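Local coordinates for protein possible flavin reductase (Haemophilus somnus 129PT, PDB 2R0X) that probably binds FMN and reduces flavin with NADPH, as a flavin reductase-like protein built on a split-barrel fold, at residues A[104-109]-A[115-120]; A[21-26]-A[97-102]; A[121-126]-A[130-135]. One frame throughout, in Å; residues are numbered along the deposited sequence.

Interaction 1 of 3, residues A[104-109]-A[115-120]; sequences TGSPML and NFDCEI
An ST turn at Thr104 forms the polar end of this contact, where the carboxylate of Asp117, from a strand of the split barrel, holds Thr104. Both oxygens of Asp117 are used on their syn sides, the backbone N well tilted from the carboxylate plane, the hydroxyl nearer to it. OD2 takes the backbone N of Thr104 at 2.8 Å in a nearly straight bond (174°), and OD1 receives the hydroxyl OG1 of Thr104 at 2.6 Å. Thr104 OG1 sits between its own backbone N and carbonyl carbon (chi1 73°), which lets it give its proton to Asp117 and still accept from Ser106 N, 3.0 Å away, the bond that defines the turn; Ser106 OG also donates to it. Water 1 donates to Asp117 OD2 and to Ser106 O, and Thr103 N adds a further donor to OD2, so the buried charge is probably well compensated. At the other end, Asn115 ND2 reaches Leu109 O at 3.0 Å, tilted about 20° from the carbonyl plane. The selenomethionine chain of Met108 crosses the amide of Asn115 at roughly a right angle, its CG 3.5 Å from Asn115 ND2, which also bonds to Asn71 OD1. Around the contact, Met69 of strand 67-72 touches Asp117, Val137 of strand 129-141 lies against Thr104, and Met108 pairs through its backbone with Thr100 of strand 99-100.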
loop_
_atom_site.group_PDB
_atom_site.type_symbol
_atom_site.label_atom_id
_atom_site.label_comp_id
_atom_site.label_asym_id
_atom_site.label_seq_id
_atom_site.Cartn_x
_atom_site.Cartn_y
_atom_site.Cartn_z
ATOM N N THR A 104 1.325 -21.853 -7.086
ATOM C CA THR A 104 0.137 -21.596 -7.908
ATOM C C THR A 104 0.325 -21.734 -9.411
ATOM O O THR A 104 -0.644 -21.777 -10.143
ATOM C CB THR A 104 -0.467 -20.238 -7.638
ATOM O OG1 THR A 104 0.368 -19.237 -8.204
ATOM C CG2 THR A 104 -0.762 -19.992 -6.160
ATOM N N GLY A 105 1.574 -21.746 -9.867
ATOM C CA GLY A 105 1.853 -21.616 -11.268
ATOM C C GLY A 105 2.020 -20.190 -11.752
ATOM O O GLY A 105 2.527 -19.975 -12.870
ATOM N N SER A 106 1.673 -19.209 -10.918
ATOM C CA SER A 106 1.933 -17.826 -11.270
ATOM C C SER A 106 3.455 -17.638 -11.403
ATOM O O SER A 106 4.225 -18.154 -10.568
ATOM C CB SER A 106 1.403 -16.884 -10.188
ATOM O OG SER A 106 0.013 -17.038 -10.049
ATOM N N PRO A 107 3.930 -16.919 -12.416
ATOM C CA PRO A 107 5.377 -16.812 -12.627
ATOM C C PRO A 107 6.106 -16.065 -11.505
ATOM O O PRO A 107 5.746 -14.943 -11.142
ATOM C CB PRO A 107 5.477 -16.043 -13.933
ATOM C CG PRO A 107 4.199 -16.216 -14.598
ATOM C CD PRO A 107 3.178 -16.416 -13.558
HETATM N N MSE A 108 7.123 -16.729 -10.953
HETATM C CA MSE A 108 7.999 -16.188 -9.949
HETATM C C MSE A 108 9.202 -15.553 -10.582
HETATM O O MSE A 108 9.960 -16.218 -11.286
HETATM C CB MSE A 108 8.480 -17.273 -9.006
HETATM C CG MSE A 108 9.101 -16.742 -7.745
HETATM SE SE MSE A 108 10.212 -17.921 -6.738
HETATM C CE MSE A 108 11.919 -17.260 -7.264
ATOM N N LEU A 109 9.404 -14.263 -10.339
ATOM C CA LEU A 109 10.524 -13.539 -10.879
ATOM C C LEU A 109 11.780 -13.926 -10.098
ATOM O O LEU A 109 11.885 -13.716 -8.886
ATOM C CB LEU A 109 10.269 -12.026 -10.702
ATOM C CG LEU A 109 11.423 -11.087 -11.129
ATOM C CD1 LEU A 109 11.808 -11.313 -12.566
ATOM C CD2 LEU A 109 11.005 -9.663 -10.890
ATOM N N ASN A 115 9.029 -12.619 -3.131
ATOM C CA ASN A 115 8.035 -13.267 -3.951
ATOM C C ASN A 115 6.920 -13.824 -3.065
ATOM O O ASN A 115 7.195 -14.644 -2.196
ATOM C CB ASN A 115 8.628 -14.414 -4.792
ATOM C CG ASN A 115 9.902 -14.010 -5.557
ATOM O OD1 ASN A 115 11.016 -14.208 -5.057
ATOM N ND2 ASN A 115 9.741 -13.493 -6.769
ATOM N N PHE A 116 5.701 -13.338 -3.252
ATOM C CA PHE A 116 4.541 -13.818 -2.504
ATOM C C PHE A 116 3.576 -14.488 -3.463
ATOM O O PHE A 116 3.013 -13.851 -4.329
ATOM C CB PHE A 116 3.783 -12.662 -1.848
ATOM C CG PHE A 116 4.578 -11.751 -0.960
ATOM C CD1 PHE A 116 5.220 -10.642 -1.471
ATOM C CD2 PHE A 116 4.623 -11.956 0.389
ATOM C CE1 PHE A 116 5.895 -9.750 -0.628
ATOM C CE2 PHE A 116 5.277 -11.035 1.231
ATOM C CZ PHE A 116 5.907 -9.955 0.687
ATOM N N ASP A 117 3.426 -15.814 -3.333
ATOM C CA ASP A 117 2.508 -16.576 -4.210
ATOM C C ASP A 117 1.171 -16.694 -3.499
ATOM O O ASP A 117 1.153 -17.048 -2.346
ATOM C CB ASP A 117 3.102 -17.975 -4.478
ATOM C CG ASP A 117 2.540 -18.600 -5.739
ATOM O OD1 ASP A 117 1.783 -17.929 -6.456
ATOM O OD2 ASP A 117 2.890 -19.777 -6.001
ATOM N N CYS A 118 0.109 -16.333 -4.209
ATOM C CA CYS A 118 -1.181 -16.090 -3.591
ATOM C C CYS A 118 -2.352 -16.685 -4.339
ATOM O O CYS A 118 -2.364 -16.859 -5.542
ATOM C CB CYS A 118 -1.432 -14.580 -3.516
ATOM S SG CYS A 118 -0.174 -13.569 -2.704
ATOM N N GLU A 119 -3.375 -16.963 -3.529
ATOM C CA GLU A 119 -4.704 -17.270 -4.026
ATOM C C GLU A 119 -5.571 -16.035 -3.906
ATOM O O GLU A 119 -5.555 -15.377 -2.871
ATOM C CB GLU A 119 -5.334 -18.410 -3.204
ATOM C CG GLU A 119 -4.625 -19.752 -3.433
ATOM C CD GLU A 119 -5.009 -20.859 -2.487
ATOM O OE1 GLU A 119 -5.744 -20.630 -1.496
ATOM O OE2 GLU A 119 -4.494 -21.979 -2.732
ATOM N N ILE A 120 -6.335 -15.718 -4.957
ATOM C CA ILE A 120 -7.205 -14.516 -4.938
ATOM C C ILE A 120 -8.494 -15.005 -4.329
ATOM O O ILE A 120 -9.355 -15.562 -5.008
ATOM C CB ILE A 120 -7.420 -13.946 -6.337
ATOM C CG1 ILE A 120 -6.083 -13.580 -7.005
ATOM C CG2 ILE A 120 -8.355 -12.710 -6.283
ATOM C CD1 ILE A 120 -6.191 -13.093 -8.400
HETATM O O HOH W 1 3.835 -20.123 -8.665
HETATM O O HOH W 2 13.413 -14.062 -6.434
#

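Interaction 2 of 3, residues A[21-26]-A[97-102]; sequences IVTTSG and ASWTTL
Trp99 brings the CZ3 and CH2 atoms of its indole up to Ile21 and Thr23, joining the small two-stranded sheet of 99-100 and 108-109 to strand 17-25 of the split-barrel sheet. The close part of the contact is confined to three side chains and buries 88 Å² in all. Thr23 CG2 approaches Trp99 CZ3 obliquely, to 3.8 Å. Ile21 CG2 comes instead to the edge, near the indole plane, 4.4 Å from Trp99 CH2. Ile21 and Thr23 are two residues apart on one strand, and both send their side chains to the same side, toward the tryptophan. The backbones stay well separated: the CA atoms of Thr23 and Trp99 are 10.5 Å apart, so the indole spans the gap and the two strands do not pair here. Trp99 CG stands beside the backbone N (chi1 -52°), and chi2 of 84° turns the ring so that its benzene end reaches the strand, with the nitrogen edge turned to another partner, Phe94 O, which accepts from NE1. Phe94 also meets the indole with its own ring, the planes about 50° apart, and Leu109 and Pro107 touch it too. Away from the three touching side chains the two segments do not meet: the flanking Ser98 and Thr101 are exposed, and Trp99 itself is partly exposed. Polar and apolar branches of Thr23 are thus divided, CG2 meeting the indole while OG1 hydrogen-bonds to Pro107 O.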
loop_
_atom_site.group_PDB
_atom_site.type_symbol
_atom_site.label_atom_id
_atom_site.label_comp_id
_atom_site.label_asym_id
_atom_site.label_seq_id
_atom_site.Cartn_x
_atom_site.Cartn_y
_atom_site.Cartn_z
ATOM N N ILE A 21 5.972 -6.472 -9.612
ATOM C CA ILE A 21 5.413 -6.988 -10.842
ATOM C C ILE A 21 4.484 -8.138 -10.436
ATOM O O ILE A 21 4.919 -9.098 -9.757
ATOM C CB ILE A 21 6.464 -7.411 -11.856
ATOM C CG1 ILE A 21 7.214 -6.173 -12.348
ATOM C CG2 ILE A 21 5.789 -8.121 -13.038
ATOM C CD1 ILE A 21 8.452 -6.483 -13.205
ATOM N N VAL A 22 3.202 -7.988 -10.727
ATOM C CA VAL A 22 2.167 -8.923 -10.305
ATOM C C VAL A 22 1.864 -9.800 -11.496
ATOM O O VAL A 22 1.507 -9.302 -12.549
ATOM C CB VAL A 22 0.939 -8.148 -9.834
ATOM C CG1 VAL A 22 -0.211 -9.131 -9.479
ATOM C CG2 VAL A 22 1.322 -7.245 -8.616
ATOM N N THR A 23 1.955 -11.121 -11.326
ATOM C CA THR A 23 1.835 -12.036 -12.457
ATOM C C THR A 23 0.813 -13.123 -12.153
ATOM O O THR A 23 0.445 -13.383 -11.030
ATOM C CB THR A 23 3.174 -12.724 -12.717
ATOM O OG1 THR A 23 3.512 -13.498 -11.589
ATOM C CG2 THR A 23 4.282 -11.709 -13.026
ATOM N N THR A 24 0.395 -13.782 -13.232
ATOM C CA THR A 24 -0.460 -14.951 -13.166
ATOM C C THR A 24 -0.141 -15.800 -14.407
ATOM O O THR A 24 0.526 -15.360 -15.347
ATOM C CB THR A 24 -1.963 -14.588 -13.056
ATOM O OG1 THR A 24 -2.712 -15.746 -12.690
ATOM C CG2 THR A 24 -2.526 -14.006 -14.353
ATOM N N SER A 25 -0.675 -17.020 -14.391
ATOM C CA SER A 25 -0.403 -18.042 -15.399
ATOM C C SER A 25 -1.639 -18.450 -16.149
ATOM O O SER A 25 -2.692 -18.634 -15.523
ATOM C CB SER A 25 -0.003 -19.305 -14.684
ATOM O OG SER A 25 -1.195 -19.864 -14.148
ATOM N N GLY A 26 -1.462 -18.824 -17.415
ATOM C CA GLY A 26 -2.600 -19.031 -18.261
ATOM C C GLY A 26 -2.203 -20.010 -19.336
ATOM O O GLY A 26 -1.041 -20.429 -19.433
ATOM N N ALA A 97 13.459 -11.245 -18.286
ATOM C CA ALA A 97 13.909 -11.771 -16.973
ATOM C C ALA A 97 13.791 -13.269 -16.965
ATOM O O ALA A 97 13.424 -13.862 -17.996
ATOM C CB ALA A 97 13.049 -11.158 -15.830
ATOM N N SER A 98 14.120 -13.894 -15.840
ATOM C CA SER A 98 14.006 -15.351 -15.701
ATOM C C SER A 98 12.922 -15.640 -14.703
ATOM O O SER A 98 12.792 -14.936 -13.696
ATOM C CB SER A 98 15.333 -15.937 -15.243
ATOM O OG SER A 98 15.278 -17.349 -15.131
ATOM N N TRP A 99 12.127 -16.678 -14.967
ATOM C CA TRP A 99 10.936 -16.964 -14.199
ATOM C C TRP A 99 10.874 -18.456 -13.854
ATOM O O TRP A 99 11.239 -19.319 -14.649
ATOM C CB TRP A 99 9.668 -16.602 -14.986
ATOM C CG TRP A 99 9.709 -15.207 -15.505
ATOM C CD1 TRP A 99 10.310 -14.786 -16.661
ATOM C CD2 TRP A 99 9.162 -14.038 -14.891
ATOM N NE1 TRP A 99 10.184 -13.438 -16.824
ATOM C CE2 TRP A 99 9.492 -12.942 -15.736
ATOM C CE3 TRP A 99 8.414 -13.799 -13.731
ATOM C CZ2 TRP A 99 9.086 -11.665 -15.455
ATOM C CZ3 TRP A 99 8.014 -12.514 -13.464
ATOM C CH2 TRP A 99 8.350 -11.466 -14.303
ATOM N N THR A 100 10.281 -18.736 -12.693
ATOM C CA THR A 100 9.951 -20.114 -12.310
ATOM C C THR A 100 8.557 -20.136 -11.685
ATOM O O THR A 100 7.732 -19.267 -12.003
ATOM C CB THR A 100 11.018 -20.716 -11.379
ATOM O OG1 THR A 100 10.754 -22.111 -11.209
ATOM C CG2 THR A 100 11.030 -20.051 -10.024
ATOM N N THR A 101 8.254 -21.140 -10.875
ATOM C CA THR A 101 6.981 -21.180 -10.174
ATOM C C THR A 101 7.215 -21.642 -8.765
ATOM O O THR A 101 8.247 -22.247 -8.458
ATOM C CB THR A 101 5.909 -22.089 -10.870
ATOM O OG1 THR A 101 6.289 -23.459 -10.842
ATOM C CG2 THR A 101 5.564 -21.663 -12.286
ATOM N N LEU A 102 6.270 -21.333 -7.886
ATOM C CA LEU A 102 6.252 -21.812 -6.515
ATOM C C LEU A 102 5.124 -22.837 -6.395
ATOM O O LEU A 102 5.346 -23.997 -6.674
ATOM C CB LEU A 102 6.177 -20.660 -5.500
ATOM C CG LEU A 102 7.444 -19.830 -5.320
ATOM C CD1 LEU A 102 7.154 -18.612 -4.379
ATOM C CD2 LEU A 102 8.585 -20.657 -4.769
#

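Interaction 3 of 3, residues A[121-126]-A[130-135]; sequences TEIKHV and DILICK. With EDO (1,2-ethanediol), chain J.
His125 and Asp130 form a histidine-carboxylate hydrogen bond near the turn of the beta hairpin made by strands 114-126 and 129-141 of the split barrel. His125 ND1 donates to Asp130 OD1 at 2.8 Å with an angle of 172°. The acceptor lies in the ring plane, whereas the donor stands 38° above the carboxylate plane. At the other ring nitrogen, NE2 hydrogen-bonds with O1 of a 1,2-ethanediol, probably from the crystallisation liquor, at 2.9 Å. Tyr59 OH, bonded to Asp130 OD2, gives the carboxylate a second partner. The backbone ladder continues the hairpin: Lys124 and Ile131 are a hydrogen-bonded pair linked both ways, N to O at 2.9 Å in each direction, and Ile133 N donates to Glu122 O. Further on, Thr121 N reaches Ile133 O at 2.8 Å, so that Thr121 and Glu122 both face Ile133 in a classic beta bulge. Outward from these bonds, on the face that carries His125 and Asp130, Ile123 CG1 lies 3.8 Å from Leu132 CD2, the two side chains side by side. On the other face Ile131 and Ile133 pack against Ile133 and Ile131 of the second subunit, which places the hairpin at the dimer interface. On this same face of the sheet Glu122 stands alongside Ile133; with CG between its backbone N and carbonyl carbon (chi1 71°), its chain runs beside Ile133, bringing Glu122 CG to 3.6 Å from Ile133 CG1.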
loop_
_atom_site.group_PDB
_atom_site.type_symbol
_atom_site.label_atom_id
_atom_site.label_comp_id
_atom_site.label_asym_id
_atom_site.label_seq_id
_atom_site.Cartn_x
_atom_site.Cartn_y
_atom_site.Cartn_z
ATOM N N THR A 121 -8.632 -14.763 -3.047
ATOM C CA THR A 121 -9.683 -15.318 -2.278
ATOM C C THR A 121 -11.013 -14.628 -2.594
ATOM O O THR A 121 -12.047 -15.282 -2.730
ATOM C CB THR A 121 -9.288 -15.186 -0.834
ATOM O OG1 THR A 121 -7.929 -15.691 -0.694
ATOM C CG2 THR A 121 -10.275 -15.941 0.029
ATOM N N GLU A 122 -10.983 -13.307 -2.731
ATOM C CA GLU A 122 -12.178 -12.536 -3.060
ATOM C C GLU A 122 -11.757 -11.260 -3.808
ATOM O O GLU A 122 -10.599 -10.825 -3.766
ATOM C CB GLU A 122 -13.029 -12.294 -1.822
ATOM C CG GLU A 122 -12.459 -11.351 -0.877
ATOM C CD GLU A 122 -13.335 -10.992 0.315
ATOM O OE1 GLU A 122 -14.493 -11.443 0.401
ATOM O OE2 GLU A 122 -12.854 -10.218 1.148
ATOM N N ILE A 123 -12.738 -10.718 -4.505
ATOM C CA ILE A 123 -12.587 -9.537 -5.330
ATOM C C ILE A 123 -13.657 -8.553 -4.942
ATOM O O ILE A 123 -14.835 -8.928 -4.876
ATOM C CB ILE A 123 -12.654 -9.895 -6.839
ATOM C CG1 ILE A 123 -11.564 -10.921 -7.223
ATOM C CG2 ILE A 123 -12.572 -8.660 -7.718
ATOM C CD1 ILE A 123 -11.573 -11.395 -8.695
ATOM N N LYS A 124 -13.243 -7.311 -4.669
ATOM C CA LYS A 124 -14.180 -6.234 -4.373
ATOM C C LYS A 124 -14.088 -5.162 -5.453
ATOM O O LYS A 124 -13.014 -4.785 -5.850
ATOM C CB LYS A 124 -13.902 -5.643 -2.999
ATOM C CG LYS A 124 -13.988 -6.639 -1.831
ATOM C CD LYS A 124 -15.384 -7.250 -1.606
ATOM C CE LYS A 124 -15.445 -8.137 -0.374
ATOM N NZ LYS A 124 -16.793 -8.715 -0.267
ATOM N N HIS A 125 -15.229 -4.668 -5.906
ATOM C CA HIS A 125 -15.239 -3.651 -6.926
ATOM C C HIS A 125 -15.225 -2.243 -6.313
ATOM O O HIS A 125 -16.043 -1.936 -5.457
ATOM C CB HIS A 125 -16.488 -3.790 -7.807
ATOM C CG HIS A 125 -16.659 -5.125 -8.445
ATOM N ND1 HIS A 125 -15.667 -5.739 -9.168
ATOM C CD2 HIS A 125 -17.727 -5.973 -8.484
ATOM C CE1 HIS A 125 -16.104 -6.901 -9.632
ATOM N NE2 HIS A 125 -17.357 -7.060 -9.243
ATOM N N VAL A 126 -14.320 -1.399 -6.815
ATOM C CA VAL A 126 -14.253 -0.005 -6.429
ATOM C C VAL A 126 -14.157 0.860 -7.691
ATOM O O VAL A 126 -13.104 1.400 -8.046
ATOM C CB VAL A 126 -13.059 0.281 -5.482
ATOM C CG1 VAL A 126 -13.148 1.734 -4.895
ATOM C CG2 VAL A 126 -13.049 -0.721 -4.329
ATOM N N ASP A 130 -10.500 -2.816 -9.032
ATOM C CA ASP A 130 -10.903 -3.837 -8.078
ATOM C C ASP A 130 -9.771 -3.985 -7.041
ATOM O O ASP A 130 -8.598 -3.722 -7.309
ATOM C CB ASP A 130 -11.094 -5.210 -8.725
ATOM C CG ASP A 130 -12.389 -5.402 -9.459
ATOM O OD1 ASP A 130 -13.221 -4.507 -9.493
ATOM O OD2 ASP A 130 -12.560 -6.530 -10.006
ATOM N N ILE A 131 -10.180 -4.432 -5.859
ATOM C CA ILE A 131 -9.276 -4.872 -4.813
ATOM C C ILE A 131 -9.272 -6.406 -4.826
ATOM O O ILE A 131 -10.318 -7.049 -4.671
ATOM C CB ILE A 131 -9.673 -4.380 -3.429
ATOM C CG1 ILE A 131 -9.824 -2.863 -3.422
ATOM C CG2 ILE A 131 -8.657 -4.820 -2.354
ATOM C CD1 ILE A 131 -10.463 -2.330 -2.109
ATOM N N LEU A 132 -8.092 -6.980 -5.053
ATOM C CA LEU A 132 -7.870 -8.411 -5.011
ATOM C C LEU A 132 -7.343 -8.755 -3.622
ATOM O O LEU A 132 -6.284 -8.294 -3.235
ATOM C CB LEU A 132 -6.896 -8.847 -6.092
ATOM C CG LEU A 132 -7.113 -8.360 -7.485
ATOM C CD1 LEU A 132 -6.007 -8.775 -8.447
ATOM C CD2 LEU A 132 -8.461 -8.805 -8.019
ATOM N N ILE A 133 -8.122 -9.546 -2.883
ATOM C CA ILE A 133 -7.747 -10.026 -1.559
ATOM C C ILE A 133 -7.039 -11.338 -1.742
ATOM O O ILE A 133 -7.604 -12.260 -2.341
ATOM C CB ILE A 133 -8.970 -10.270 -0.666
ATOM C CG1 ILE A 133 -9.726 -8.975 -0.454
ATOM C CG2 ILE A 133 -8.563 -10.823 0.654
ATOM C CD1 ILE A 133 -8.886 -7.857 0.047
ATOM N N CYS A 134 -5.814 -11.417 -1.242
ATOM C CA CYS A 134 -4.921 -12.504 -1.653
ATOM C C CYS A 134 -4.307 -13.222 -0.459
ATOM O O CYS A 134 -3.407 -12.704 0.189
ATOM C CB CYS A 134 -3.799 -11.904 -2.504
ATOM S SG CYS A 134 -4.361 -11.119 -4.028
ATOM N N LYS A 135 -4.732 -14.457 -0.252
ATOM C CA LYS A 135 -4.155 -15.300 0.767
ATOM C C LYS A 135 -2.791 -15.773 0.267
ATOM O O LYS A 135 -2.685 -16.342 -0.813
ATOM C CB LYS A 135 -5.056 -16.504 1.031
ATOM C CG LYS A 135 -4.490 -17.429 2.062
ATOM C CD LYS A 135 -5.332 -18.733 2.180
ATOM C CE LYS A 135 -4.693 -19.709 3.070
ATOM N NZ LYS A 135 -5.601 -20.905 3.102
HETATM C C1 EDO J . -19.253 -10.453 -9.722
HETATM O O1 EDO J . -19.097 -9.133 -10.230
HETATM C C2 EDO J . -19.032 -10.412 -8.244
HETATM O O2 EDO J . -17.666 -10.080 -7.995
#

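From the N terminus, strand 17-25 comes first and waits some seventy residues for 97-102, so interaction 2 closes the longest loop, binding the barrel sheet to the small sheet. Interaction 1 then closes a short connection, tying the loop that leads into strand 108-109 to strand 114-126, and interaction 3 pairs strands 114-126 and 129-141 in a tight hairpin directly after it. The three follow in series, neither nested nor crossed. Interactions 1 and 2 meet where Gly105 O lies 3.2 Å from Ser25 CB and where strands 99-100 and 108-109 pair. Interactions 1 and 3 share strand 114-126, with Glu119 N 2.9 Å from Lys135 O, while interactions 2 and 3 do not touch.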